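Local coordinates for carbonic anhydrase (Sordaria macrospora, PDB 4O1K), which catalyses the reversible hydration of carbon dioxide to bicarbonate as a zinc-dependent, tetrameric beta-class carbonic anhydrase, at residues D153-Y158 against N197-L202; L161-V166 against K204-D209; E96-V99 against K103-H106; Q181-N186 against D209-L214. All coordinates share one frame; numbering follows the deposited sequence.

Contact 1 (D153-Y158 against N197-L202)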
loop_
_atom_site.group_PDB
_atom_site.type_symbol
_atom_site.label_atom_id
_atom_site.label_comp_id
_atom_site.label_asym_id
_atom_site.label_seq_id
_atom_site.Cartn_x
_atom_site.Cartn_y
_atom_site.Cartn_z
ATOM N N ASP A 153 24.781 25.918 4.403
ATOM C CA ASP A 153 25.308 25.082 3.330
ATOM C C ASP A 153 24.305 24.014 2.954
ATOM O O ASP A 153 23.738 23.343 3.822
ATOM C CB ASP A 153 26.642 24.432 3.715
ATOM C CG ASP A 153 27.196 23.531 2.610
ATOM O OD1 ASP A 153 27.119 23.911 1.419
ATOM O OD2 ASP A 153 27.708 22.437 2.932
ATOM N N GLU A 154 24.109 23.863 1.650
ATOM C CA GLU A 154 23.150 22.923 1.093
ATOM C C GLU A 154 23.538 21.468 1.337
ATOM O O GLU A 154 22.697 20.654 1.723
ATOM C CB GLU A 154 23.011 23.173 -0.403
ATOM C CG GLU A 154 21.871 22.424 -1.053
ATOM C CD GLU A 154 21.452 23.075 -2.351
ATOM O OE1 GLU A 154 22.238 23.899 -2.877
ATOM O OE2 GLU A 154 20.336 22.775 -2.833
ATOM N N GLU A 155 24.803 21.133 1.097
ATOM C CA GLU A 155 25.231 19.756 1.277
ATOM C C GLU A 155 25.143 19.365 2.750
ATOM O O GLU A 155 24.653 18.282 3.072
ATOM C CB GLU A 155 26.633 19.517 0.721
ATOM C CG GLU A 155 26.914 18.037 0.412
ATOM C CD GLU A 155 28.400 17.730 0.318
ATOM O OE1 GLU A 155 29.198 18.685 0.288
ATOM O OE2 GLU A 155 28.767 16.536 0.278
ATOM N N ALA A 156 25.599 20.255 3.634
ATOM C CA ALA A 156 25.466 20.053 5.082
ATOM C C ALA A 156 23.994 19.819 5.479
ATOM O O ALA A 156 23.677 18.927 6.284
ATOM C CB ALA A 156 26.038 21.227 5.834
ATOM N N ARG A 157 23.106 20.635 4.911
ATOM C CA ARG A 157 21.665 20.454 5.110
ATOM C C ARG A 157 21.178 19.078 4.652
ATOM O O ARG A 157 20.387 18.437 5.340
ATOM C CB ARG A 157 20.873 21.558 4.399
ATOM C CG ARG A 157 19.471 21.739 4.943
ATOM C CD ARG A 157 18.707 22.785 4.163
ATOM N NE ARG A 157 19.506 23.995 4.019
ATOM C CZ ARG A 157 19.761 24.575 2.848
ATOM N NH1 ARG A 157 19.267 24.061 1.726
ATOM N NH2 ARG A 157 20.513 25.665 2.795
ATOM N N TYR A 158 21.693 18.641 3.517
ATOM C CA TYR A 158 21.318 17.388 2.897
ATOM C C TYR A 158 21.766 16.203 3.770
ATOM O O TYR A 158 21.014 15.243 3.986
ATOM C CB TYR A 158 21.965 17.394 1.512
ATOM C CG TYR A 158 21.953 16.107 0.747
ATOM C CD1 TYR A 158 20.911 15.208 0.856
ATOM C CD2 TYR A 158 22.998 15.799 -0.108
ATOM C CE1 TYR A 158 20.921 14.023 0.147
ATOM C CE2 TYR A 158 23.006 14.634 -0.827
ATOM C CZ TYR A 158 21.967 13.747 -0.687
ATOM O OH TYR A 158 21.968 12.585 -1.403
ATOM N N ASN A 197 29.002 6.025 5.018
ATOM C CA ASN A 197 29.649 7.136 4.352
ATOM C C ASN A 197 30.534 6.527 3.266
ATOM O O ASN A 197 31.582 5.909 3.573
ATOM C CB ASN A 197 30.526 7.912 5.358
ATOM C CG ASN A 197 31.040 9.235 4.802
ATOM O OD1 ASN A 197 30.934 9.516 3.606
ATOM N ND2 ASN A 197 31.604 10.052 5.675
ATOM N N PHE A 198 30.125 6.691 2.011
ATOM C CA PHE A 198 30.808 6.090 0.870
ATOM C C PHE A 198 32.205 6.681 0.664
ATOM O O PHE A 198 33.008 6.125 -0.091
ATOM C CB PHE A 198 29.978 6.325 -0.394
ATOM C CG PHE A 198 29.878 7.778 -0.775
ATOM C CD1 PHE A 198 28.843 8.565 -0.296
ATOM C CD2 PHE A 198 30.833 8.362 -1.597
ATOM C CE1 PHE A 198 28.754 9.907 -0.637
ATOM C CE2 PHE A 198 30.755 9.707 -1.944
ATOM C CZ PHE A 198 29.712 10.480 -1.463
ATOM N N ARG A 199 32.473 7.818 1.305
ATOM C CA ARG A 199 33.738 8.529 1.136
ATOM C C ARG A 199 34.898 7.886 1.879
ATOM O O ARG A 199 36.047 7.964 1.419
ATOM C CB ARG A 199 33.588 9.980 1.592
ATOM C CG ARG A 199 33.074 10.908 0.503
ATOM C CD ARG A 199 32.027 11.872 1.022
ATOM N NE ARG A 199 31.922 13.046 0.162
ATOM C CZ ARG A 199 30.853 13.836 0.094
ATOM N NH1 ARG A 199 30.856 14.889 -0.717
ATOM N NH2 ARG A 199 29.778 13.574 0.833
ATOM N N ASP A 200 34.611 7.287 3.037
ATOM C CA ASP A 200 35.661 6.673 3.863
ATOM C C ASP A 200 35.300 5.252 4.274
ATOM O O ASP A 200 36.084 4.566 4.933
ATOM C CB ASP A 200 36.009 7.526 5.091
ATOM C CG ASP A 200 34.781 7.993 5.873
ATOM O OD1 ASP A 200 33.718 7.319 5.821
ATOM O OD2 ASP A 200 34.893 9.034 6.571
ATOM N N GLY A 201 34.102 4.826 3.894
ATOM C CA GLY A 201 33.649 3.467 4.140
ATOM C C GLY A 201 33.219 3.185 5.566
ATOM O O GLY A 201 32.983 2.026 5.926
ATOM N N LEU A 202 33.069 4.235 6.365
ATOM C CA LEU A 202 32.823 4.052 7.788
ATOM C C LEU A 202 31.349 4.106 8.123
ATOM O O LEU A 202 30.596 4.905 7.538
ATOM C CB LEU A 202 33.536 5.117 8.597
ATOM C CG LEU A 202 34.943 4.798 9.078
ATOM C CD1 LEU A 202 35.974 5.439 8.170
ATOM C CD2 LEU A 202 35.118 5.295 10.497
#
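Glu155 and Arg199 reach for each other from opposite directions, and the salt bridge between their ends is what joins 153-158 to 197-202. A single carboxylate oxygen does the work: Glu155 OE2 takes Arg199 NH1 at 2.8 Å on its syn side, while Arg199 NH2 adds a weak bond to Glu155 OE2 at 3.2 Å. With the carboxylate and guanidinium planes 42° apart, this is not the flat pairing that uses both oxygens. Glu155 holds CG anti to the backbone N (chi1 -159°) and runs on extended, which carries the acid well off its helix. Glu159 OE2 lies close to Glu155 OE2 and has a long, weak ion pair with Arg199 NH2, so the arginine probably offsets the two like charges.

Phe198 CZ lies 3.5 Å above one face of the Arg199 guanidinium, toward its rim.

Hydrogen bonds fix the backbones at both ends. Asp153 OD2 caps the helix through Ala156 N at 3.1 Å, and Asn197 OD1 accepts from Arg199 N in an Asx turn. Opposite Asn197 stand two residues, Gly201 and Leu202, a G1 beta bulge in the tight hairpin that links antiparallel strands 190-197 and 202-205.

Contact 2 (L161-V166 against K204-D209)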
loop_
_atom_site.group_PDB
_atom_site.type_symbol
_atom_site.label_atom_id
_atom_site.label_comp_id
_atom_site.label_asym_id
_atom_site.label_seq_id
_atom_site.Cartn_x
_atom_site.Cartn_y
_atom_site.Cartn_z
ATOM N N LEU A 161 19.611 16.066 6.769
ATOM C CA LEU A 161 18.340 15.431 6.390
ATOM C C LEU A 161 18.450 13.913 6.320
ATOM O O LEU A 161 17.527 13.189 6.714
ATOM C CB LEU A 161 17.861 15.957 5.035
ATOM C CG LEU A 161 16.561 15.348 4.506
ATOM C CD1 LEU A 161 15.426 15.515 5.505
ATOM C CD2 LEU A 161 16.189 15.961 3.163
ATOM N N VAL A 162 19.571 13.424 5.809
ATOM C CA VAL A 162 19.792 11.979 5.731
ATOM C C VAL A 162 19.732 11.420 7.150
ATOM O O VAL A 162 19.054 10.374 7.419
ATOM C CB VAL A 162 21.170 11.680 5.101
ATOM C CG1 VAL A 162 21.644 10.282 5.446
ATOM C CG2 VAL A 162 21.106 11.855 3.575
ATOM N N GLU A 163 20.401 12.140 8.060
ATOM C CA GLU A 163 20.480 11.709 9.470
ATOM C C GLU A 163 19.098 11.732 10.155
ATOM O O GLU A 163 18.678 10.770 10.830
ATOM C CB GLU A 163 21.472 12.605 10.238
ATOM C CG GLU A 163 22.912 12.456 9.724
ATOM C CD GLU A 163 23.879 13.487 10.303
ATOM O OE1 GLU A 163 23.442 14.384 11.053
ATOM O OE2 GLU A 163 25.083 13.383 9.991
ATOM N N LEU A 164 18.415 12.860 10.045
ATOM C CA LEU A 164 17.070 12.972 10.608
ATOM C C LEU A 164 16.100 11.960 10.029
ATOM O O LEU A 164 15.172 11.523 10.710
ATOM C CB LEU A 164 16.533 14.382 10.407
ATOM C CG LEU A 164 17.322 15.365 11.294
ATOM C CD1 LEU A 164 17.029 16.779 10.866
ATOM C CD2 LEU A 164 16.914 15.164 12.730
ATOM N N ASN A 165 16.257 11.629 8.752
ATOM C CA ASN A 165 15.417 10.604 8.142
ATOM C C ASN A 165 15.685 9.290 8.836
ATOM O O ASN A 165 14.760 8.592 9.202
ATOM C CB ASN A 165 15.714 10.437 6.651
ATOM C CG ASN A 165 14.744 9.480 5.960
ATOM O OD1 ASN A 165 13.510 9.553 6.154
ATOM N ND2 ASN A 165 15.295 8.572 5.150
ATOM N N VAL A 166 16.954 8.930 9.002
ATOM C CA VAL A 166 17.220 7.697 9.765
ATOM C C VAL A 166 16.518 7.730 11.138
ATOM O O VAL A 166 15.824 6.774 11.506
ATOM C CB VAL A 166 18.695 7.472 9.972
ATOM C CG1 VAL A 166 18.907 6.278 10.957
ATOM C CG2 VAL A 166 19.331 7.115 8.630
ATOM N N LYS A 204 28.573 5.052 10.889
ATOM C CA LYS A 204 28.502 5.962 12.021
ATOM C C LYS A 204 27.219 5.670 12.769
ATOM O O LYS A 204 26.191 5.424 12.152
ATOM C CB LYS A 204 28.512 7.402 11.513
ATOM C CG LYS A 204 28.175 8.472 12.545
ATOM C CD LYS A 204 28.259 9.870 11.902
ATOM C CE LYS A 204 27.224 10.842 12.471
ATOM N NZ LYS A 204 27.248 10.978 13.967
ATOM N N ASP A 205 27.295 5.685 14.092
ATOM C CA ASP A 205 26.123 5.476 14.925
ATOM C C ASP A 205 25.517 6.853 15.246
ATOM O O ASP A 205 26.202 7.737 15.738
ATOM C CB ASP A 205 26.554 4.764 16.212
ATOM C CG ASP A 205 25.375 4.305 17.054
ATOM O OD1 ASP A 205 24.223 4.616 16.687
ATOM O OD2 ASP A 205 25.607 3.651 18.099
ATOM N N LEU A 206 24.233 7.025 14.959
ATOM C CA LEU A 206 23.538 8.268 15.287
ATOM C C LEU A 206 23.115 8.254 16.736
ATOM O O LEU A 206 22.565 9.247 17.243
ATOM C CB LEU A 206 22.311 8.426 14.402
ATOM C CG LEU A 206 22.711 8.549 12.943
ATOM C CD1 LEU A 206 21.451 8.734 12.105
ATOM C CD2 LEU A 206 23.696 9.689 12.747
ATOM N N ASN A 207 23.404 7.140 17.412
ATOM C CA ASN A 207 23.134 7.018 18.844
ATOM C C ASN A 207 21.688 7.374 19.139
ATOM O O ASN A 207 21.401 8.227 19.982
ATOM C CB ASN A 207 24.102 7.876 19.653
ATOM C CG ASN A 207 25.554 7.492 19.401
ATOM O OD1 ASN A 207 25.880 6.315 19.289
ATOM N ND2 ASN A 207 26.421 8.486 19.291
ATOM N N VAL A 208 20.798 6.721 18.404
ATOM C CA VAL A 208 19.357 6.904 18.548
ATOM C C VAL A 208 18.930 6.523 19.965
ATOM O O VAL A 208 19.152 5.391 20.402
ATOM C CB VAL A 208 18.611 6.035 17.529
ATOM C CG1 VAL A 208 17.136 6.016 17.819
ATOM C CG2 VAL A 208 18.866 6.544 16.108
ATOM N N ASP A 209 18.340 7.468 20.691
ATOM C CA ASP A 209 17.975 7.216 22.082
ATOM C C ASP A 209 16.701 6.383 22.127
ATOM O O ASP A 209 15.595 6.922 22.193
ATOM C CB ASP A 209 17.803 8.538 22.835
ATOM C CG ASP A 209 17.671 8.346 24.339
ATOM O OD1 ASP A 209 17.926 9.321 25.085
ATOM O OD2 ASP A 209 17.321 7.221 24.773
#
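Leu206 reaches from just beyond strand 202-205 into the flank of helix 154-174, where it lies against Glu163 and Val166. Its CB leaves the backbone toward the helix, and CG continues anti to the carbonyl carbon (chi1 -63°), so that the fork of the side chain meets the helix with both methyls. CD1 has the closer contacts. It sits 3.7 Å from Val166 CB and equally near Val166 CG1, and Leu206 CD1 also rests 3.7 Å from the backbone oxygen Glu163 O. The other branch is looser: Leu206 CD2 crosses the glutamate at a slant, 4.2 Å from Glu163 CG. One leucine thus spans nearly one helical turn, from Glu163 to Val166, and with Val166 it packs on Val195 of the neighbouring strand.

Further out, Lys204 crosses Glu163 at about a right angle, and the approach is made by its methylene: Lys204 CE is 4.1 Å from Glu163 OE2. The charges themselves stay apart, with Lys204 NZ 5.1 Å from Glu163 OE2, which is hydrogen-bonded to Tyr113 OH, while Glu163 OE1 forms a salt bridge with Arg160.

An Asx turn brackets the leucine: Asp205 OD1 accepts from Asn207 N at 2.8 Å, met from above the carboxylate plane. The whole is a helix-on-sheet contact of an alpha/beta fold, in which helix 154-174 packs beside strand 190-197 and the antiparallel strand that borders the sheet within this chain.

Contact 3 (E96-V99 against K103-H106)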
loop_
_atom_site.group_PDB
_atom_site.type_symbol
_atom_site.label_atom_id
_atom_site.label_comp_id
_atom_site.label_asym_id
_atom_site.label_seq_id
_atom_site.Cartn_x
_atom_site.Cartn_y
_atom_site.Cartn_z
ATOM N N GLU A 96 7.139 -7.101 11.209
ATOM C CA GLU A 96 6.327 -8.057 11.955
ATOM C C GLU A 96 6.953 -9.454 11.942
ATOM O O GLU A 96 7.079 -10.111 12.989
ATOM C CB GLU A 96 4.931 -8.113 11.328
ATOM C CG GLU A 96 4.078 -9.282 11.794
ATOM C CD GLU A 96 3.184 -8.891 12.941
ATOM O OE1 GLU A 96 3.673 -8.149 13.812
ATOM O OE2 GLU A 96 2.003 -9.308 12.957
ATOM N N TYR A 97 7.359 -9.895 10.754
ATOM C CA TYR A 97 7.918 -11.233 10.554
ATOM C C TYR A 97 9.271 -11.424 11.219
ATOM O O TYR A 97 9.557 -12.488 11.793
ATOM C CB TYR A 97 8.046 -11.510 9.056
ATOM C CG TYR A 97 8.540 -12.898 8.684
ATOM C CD1 TYR A 97 7.773 -14.036 8.931
ATOM C CD2 TYR A 97 9.752 -13.061 8.041
ATOM C CE1 TYR A 97 8.234 -15.304 8.557
ATOM C CE2 TYR A 97 10.215 -14.301 7.667
ATOM C CZ TYR A 97 9.463 -15.415 7.920
ATOM O OH TYR A 97 9.979 -16.628 7.529
ATOM N N ALA A 98 10.105 -10.395 11.148
ATOM C CA ALA A 98 11.438 -10.434 11.753
ATOM C C ALA A 98 11.355 -10.452 13.268
ATOM O O ALA A 98 12.106 -11.175 13.937
ATOM C CB ALA A 98 12.278 -9.246 11.278
ATOM N N VAL A 99 10.449 -9.655 13.824
ATOM C CA VAL A 99 10.364 -9.551 15.282
ATOM C C VAL A 99 9.662 -10.756 15.874
ATOM O O VAL A 99 10.132 -11.371 16.836
ATOM C CB VAL A 99 9.591 -8.321 15.683
ATOM C CG1 VAL A 99 9.284 -8.364 17.155
ATOM C CG2 VAL A 99 10.390 -7.059 15.316
ATOM N N LYS A 103 12.501 -13.614 15.574
ATOM C CA LYS A 103 13.032 -13.249 16.896
ATOM C C LYS A 103 14.404 -12.587 16.775
ATOM O O LYS A 103 15.355 -12.895 17.500
ATOM C CB LYS A 103 13.103 -14.468 17.816
ATOM C CG LYS A 103 11.811 -15.277 17.888
ATOM C CD LYS A 103 10.814 -14.645 18.831
ATOM C CE LYS A 103 9.620 -15.570 19.090
ATOM N NZ LYS A 103 8.341 -14.789 19.241
ATOM N N VAL A 104 14.474 -11.663 15.827
ATOM C CA VAL A 104 15.617 -10.826 15.587
ATOM C C VAL A 104 15.981 -10.069 16.881
ATOM O O VAL A 104 15.089 -9.692 17.636
ATOM C CB VAL A 104 15.226 -9.944 14.363
ATOM C CG1 VAL A 104 15.293 -8.463 14.635
ATOM C CG2 VAL A 104 15.980 -10.395 13.104
ATOM N N LYS A 105 17.276 -9.918 17.179
ATOM C CA LYS A 105 17.695 -9.216 18.392
ATOM C C LYS A 105 17.940 -7.730 18.156
ATOM O O LYS A 105 17.946 -6.925 19.112
ATOM C CB LYS A 105 18.978 -9.841 18.952
ATOM C CG LYS A 105 18.758 -10.917 20.008
ATOM C CD LYS A 105 18.307 -12.228 19.444
ATOM C CE LYS A 105 18.746 -13.355 20.386
ATOM N NZ LYS A 105 18.261 -13.092 21.775
ATOM N N HIS A 106 18.141 -7.368 16.887
ATOM C CA HIS A 106 18.469 -6.005 16.514
ATOM C C HIS A 106 17.675 -5.593 15.276
ATOM O O HIS A 106 17.469 -6.391 14.363
ATOM C CB HIS A 106 19.962 -5.902 16.174
ATOM C CG HIS A 106 20.867 -6.321 17.287
ATOM N ND1 HIS A 106 21.222 -5.472 18.314
ATOM C CD2 HIS A 106 21.502 -7.496 17.528
ATOM C CE1 HIS A 106 22.036 -6.110 19.145
ATOM N NE2 HIS A 106 22.219 -7.340 18.693
#
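The backbone of Val104 folds back against the end of helix 89-100, and its N donates to Ala98 O at 3.1 Å in a bond that is almost straight (176° at the hydrogen), tilted 25° from the carbonyl plane. This wide turn, spanning seven residues from Ala98 to Val104, goes with the left-handed backbone conformation of Lys103, which has positive phi just after the helix. Lys103 CA also brings its hydrogen to Val99 O, a CA-H...O contact of 3.5 Å, so two successive carbonyls of the last helical turn are met by the departing chain.

Val104 turns its side chain toward the helix. Its CB lies 3.4 Å from Ala98 O, and the methyl Val104 CG2 comes within 4.3 Å of Ala98 CB, a small apolar touch next to the hydrogen bond. Lys103 behaves differently: its chain bends at chi2 (-81°), laying Lys103 CD 3.9 Å from Val99 O, and its ammonium goes on to bond Lys100 O. The lysine is therefore tied to the helix end at its tip.

Val99 points the other way, onto Ala178 and Ser182 of helix 177-186. Ala98 and Val104 together rest on Leu52 of strand 51-56, and His106 starts strand 106-112 beside that same strand, so the turn delivers the chain from helix 89-100 into the parallel part of the sheet, with helix 177-186 lying against Val99.

Contact 4 (Q181-N186 against D209-L214)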
loop_
_atom_site.group_PDB
_atom_site.type_symbol
_atom_site.label_atom_id
_atom_site.label_comp_id
_atom_site.label_asym_id
_atom_site.label_seq_id
_atom_site.Cartn_x
_atom_site.Cartn_y
_atom_site.Cartn_z
ATOM N N GLN A 181 5.597 -4.931 21.990
ATOM C CA GLN A 181 5.269 -6.158 22.714
ATOM C C GLN A 181 6.528 -6.966 23.012
ATOM O O GLN A 181 6.785 -7.320 24.175
ATOM C CB GLN A 181 4.265 -6.997 21.920
ATOM C CG GLN A 181 2.847 -6.400 21.881
ATOM C CD GLN A 181 2.012 -6.951 20.740
ATOM O OE1 GLN A 181 2.547 -7.418 19.730
ATOM N NE2 GLN A 181 0.695 -6.892 20.888
ATOM N N SER A 182 7.319 -7.239 21.974
ATOM C CA SER A 182 8.558 -7.993 22.162
ATOM C C SER A 182 9.482 -7.305 23.161
ATOM O O SER A 182 10.052 -7.961 24.045
ATOM C CB SER A 182 9.280 -8.221 20.823
ATOM O OG SER A 182 10.333 -9.168 20.981
ATOM N N TYR A 183 9.627 -5.989 23.048
ATOM C CA TYR A 183 10.533 -5.279 23.941
ATOM C C TYR A 183 10.076 -5.340 25.397
ATOM O O TYR A 183 10.892 -5.567 26.308
ATOM C CB TYR A 183 10.751 -3.831 23.510
ATOM C CG TYR A 183 11.870 -3.196 24.297
ATOM C CD1 TYR A 183 11.609 -2.295 25.326
ATOM C CD2 TYR A 183 13.190 -3.543 24.047
ATOM C CE1 TYR A 183 12.640 -1.733 26.060
ATOM C CE2 TYR A 183 14.224 -2.993 24.778
ATOM C CZ TYR A 183 13.948 -2.091 25.775
ATOM O OH TYR A 183 14.990 -1.548 26.494
ATOM N N ALA A 184 8.778 -5.153 25.609
ATOM C CA ALA A 184 8.192 -5.280 26.940
ATOM C C ALA A 184 8.507 -6.648 27.544
ATOM O O ALA A 184 8.997 -6.745 28.672
ATOM C CB ALA A 184 6.687 -5.065 26.870
ATOM N N GLU A 185 8.228 -7.695 26.772
ATOM C CA GLU A 185 8.325 -9.083 27.220
ATOM C C GLU A 185 9.765 -9.584 27.353
ATOM O O GLU A 185 10.087 -10.355 28.276
ATOM C CB GLU A 185 7.599 -9.972 26.210
ATOM C CG GLU A 185 7.130 -11.326 26.723
ATOM C CD GLU A 185 6.067 -11.932 25.814
ATOM O OE1 GLU A 185 5.516 -12.999 26.167
ATOM O OE2 GLU A 185 5.778 -11.332 24.751
ATOM N N ASN A 186 10.620 -9.151 26.429
ATOM C CA ASN A 186 11.905 -9.799 26.212
ATOM C C ASN A 186 13.106 -8.872 26.354
ATOM O O ASN A 186 14.222 -9.330 26.590
ATOM C CB ASN A 186 11.925 -10.465 24.823
ATOM C CG ASN A 186 10.737 -11.393 24.590
ATOM O OD1 ASN A 186 9.954 -11.206 23.645
ATOM N ND2 ASN A 186 10.592 -12.391 25.448
ATOM N N ASP A 209 18.340 7.468 20.691
ATOM C CA ASP A 209 17.975 7.216 22.082
ATOM C C ASP A 209 16.701 6.383 22.127
ATOM O O ASP A 209 15.595 6.922 22.193
ATOM C CB ASP A 209 17.803 8.538 22.835
ATOM C CG ASP A 209 17.671 8.346 24.339
ATOM O OD1 ASP A 209 17.926 9.321 25.085
ATOM O OD2 ASP A 209 17.321 7.221 24.773
ATOM N N PHE A 210 16.871 5.065 22.093
ATOM C CA PHE A 210 15.773 4.133 21.851
ATOM C C PHE A 210 14.707 4.150 22.949
ATOM O O PHE A 210 13.510 4.189 22.667
ATOM C CB PHE A 210 16.352 2.730 21.629
ATOM C CG PHE A 210 15.349 1.623 21.722
ATOM C CD1 PHE A 210 14.251 1.575 20.873
ATOM C CD2 PHE A 210 15.530 0.601 22.640
ATOM C CE1 PHE A 210 13.335 0.538 20.963
ATOM C CE2 PHE A 210 14.629 -0.433 22.736
ATOM C CZ PHE A 210 13.526 -0.469 21.898
ATOM N N GLU A 211 15.152 4.158 24.196
ATOM C CA GLU A 211 14.244 4.147 25.338
ATOM C C GLU A 211 13.324 5.378 25.404
ATOM O O GLU A 211 12.129 5.250 25.668
ATOM C CB GLU A 211 15.051 4.010 26.629
ATOM C CG GLU A 211 15.970 2.790 26.651
ATOM C CD GLU A 211 15.283 1.548 27.197
ATOM O OE1 GLU A 211 14.096 1.641 27.578
ATOM O OE2 GLU A 211 15.933 0.480 27.249
ATOM N N THR A 212 13.874 6.561 25.141
ATOM C CA THR A 212 13.088 7.797 25.199
ATOM C C THR A 212 12.094 7.924 24.041
ATOM O O THR A 212 10.997 8.470 24.202
ATOM C CB THR A 212 13.994 9.058 25.269
ATOM O OG1 THR A 212 14.686 9.243 24.028
ATOM C CG2 THR A 212 15.007 8.914 26.368
ATOM N N ILE A 213 12.464 7.413 22.870
ATOM C CA ILE A 213 11.538 7.423 21.741
ATOM C C ILE A 213 10.319 6.614 22.121
ATOM O O ILE A 213 9.178 7.050 21.927
ATOM C CB ILE A 213 12.161 6.813 20.475
ATOM C CG1 ILE A 213 13.176 7.774 19.870
ATOM C CG2 ILE A 213 11.092 6.511 19.464
ATOM C CD1 ILE A 213 13.942 7.170 18.705
ATOM N N LEU A 214 10.583 5.449 22.696
ATOM C CA LEU A 214 9.532 4.534 23.110
ATOM C C LEU A 214 8.620 5.194 24.152
ATOM O O LEU A 214 7.389 5.065 24.081
ATOM C CB LEU A 214 10.151 3.235 23.644
ATOM C CG LEU A 214 9.246 2.139 24.212
ATOM C CD1 LEU A 214 8.219 1.661 23.187
ATOM C CD2 LEU A 214 10.077 0.968 24.724
#
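An edge-to-face aromatic pair, Tyr183 of helix 177-186 with Phe210 in the first turn of helix 210-218, bridges two helices whose axes are 13.0 Å apart and run at 118° to each other. Phe210 offers its edge: CE2 stands 3.3 Å from Tyr183 CE2, over one face of the tyrosine. The planes are nearly perpendicular (85°), a T-shaped pair with the edge displaced toward the rim. At this axial separation the backbones are far apart, and the gap is spanned by the tyrosine, whose CG lies anti to the backbone N (chi1 -170°). Both rings touch Val190 at the start of strand 190-197, while Phe210 and Leu214 also pack on Val174 of helix 154-174. Leu214 CD2 approaches the tyrosine obliquely, 3.7 Å from Tyr183 CD1. With an alanine at Phe210, the face of Tyr183 would probably lose its edge-on partner and a gap would be likely to open beside Val190 and Val174. At the phenol end Glu211, its chain bent at chi2, brings its carboxylate to the hydroxyl edge of the ring, and Tyr183 OH donates to Glu211 OE2; the modelled separation of 2.4 Å is very short and its exact value doubtful.

Contact 3 comes first along the chain and closes before the others open; contacts 1, 2 and 4 then interleave, each crossing the next. Contacts 1 and 2 share helix 154-174, their centres about 13 Å apart, and join it to the hairpin of strands 190-197 and 202-205 and the residues just after it. Contact 2 runs into contact 4 through Asp209, and Val208 packs on Ile213. Contact 4 in turn touches contact 3 where Val99 meets Ser182, with centres about 13 Å apart. Contacts 1 and 2 each bring a side chain within about 13 Å of the zinc, while contact 3, about 30 Å from contact 1 between centres, is across the chain's centre from it. Contacts 1, 2 and 3 all touch the second subunit.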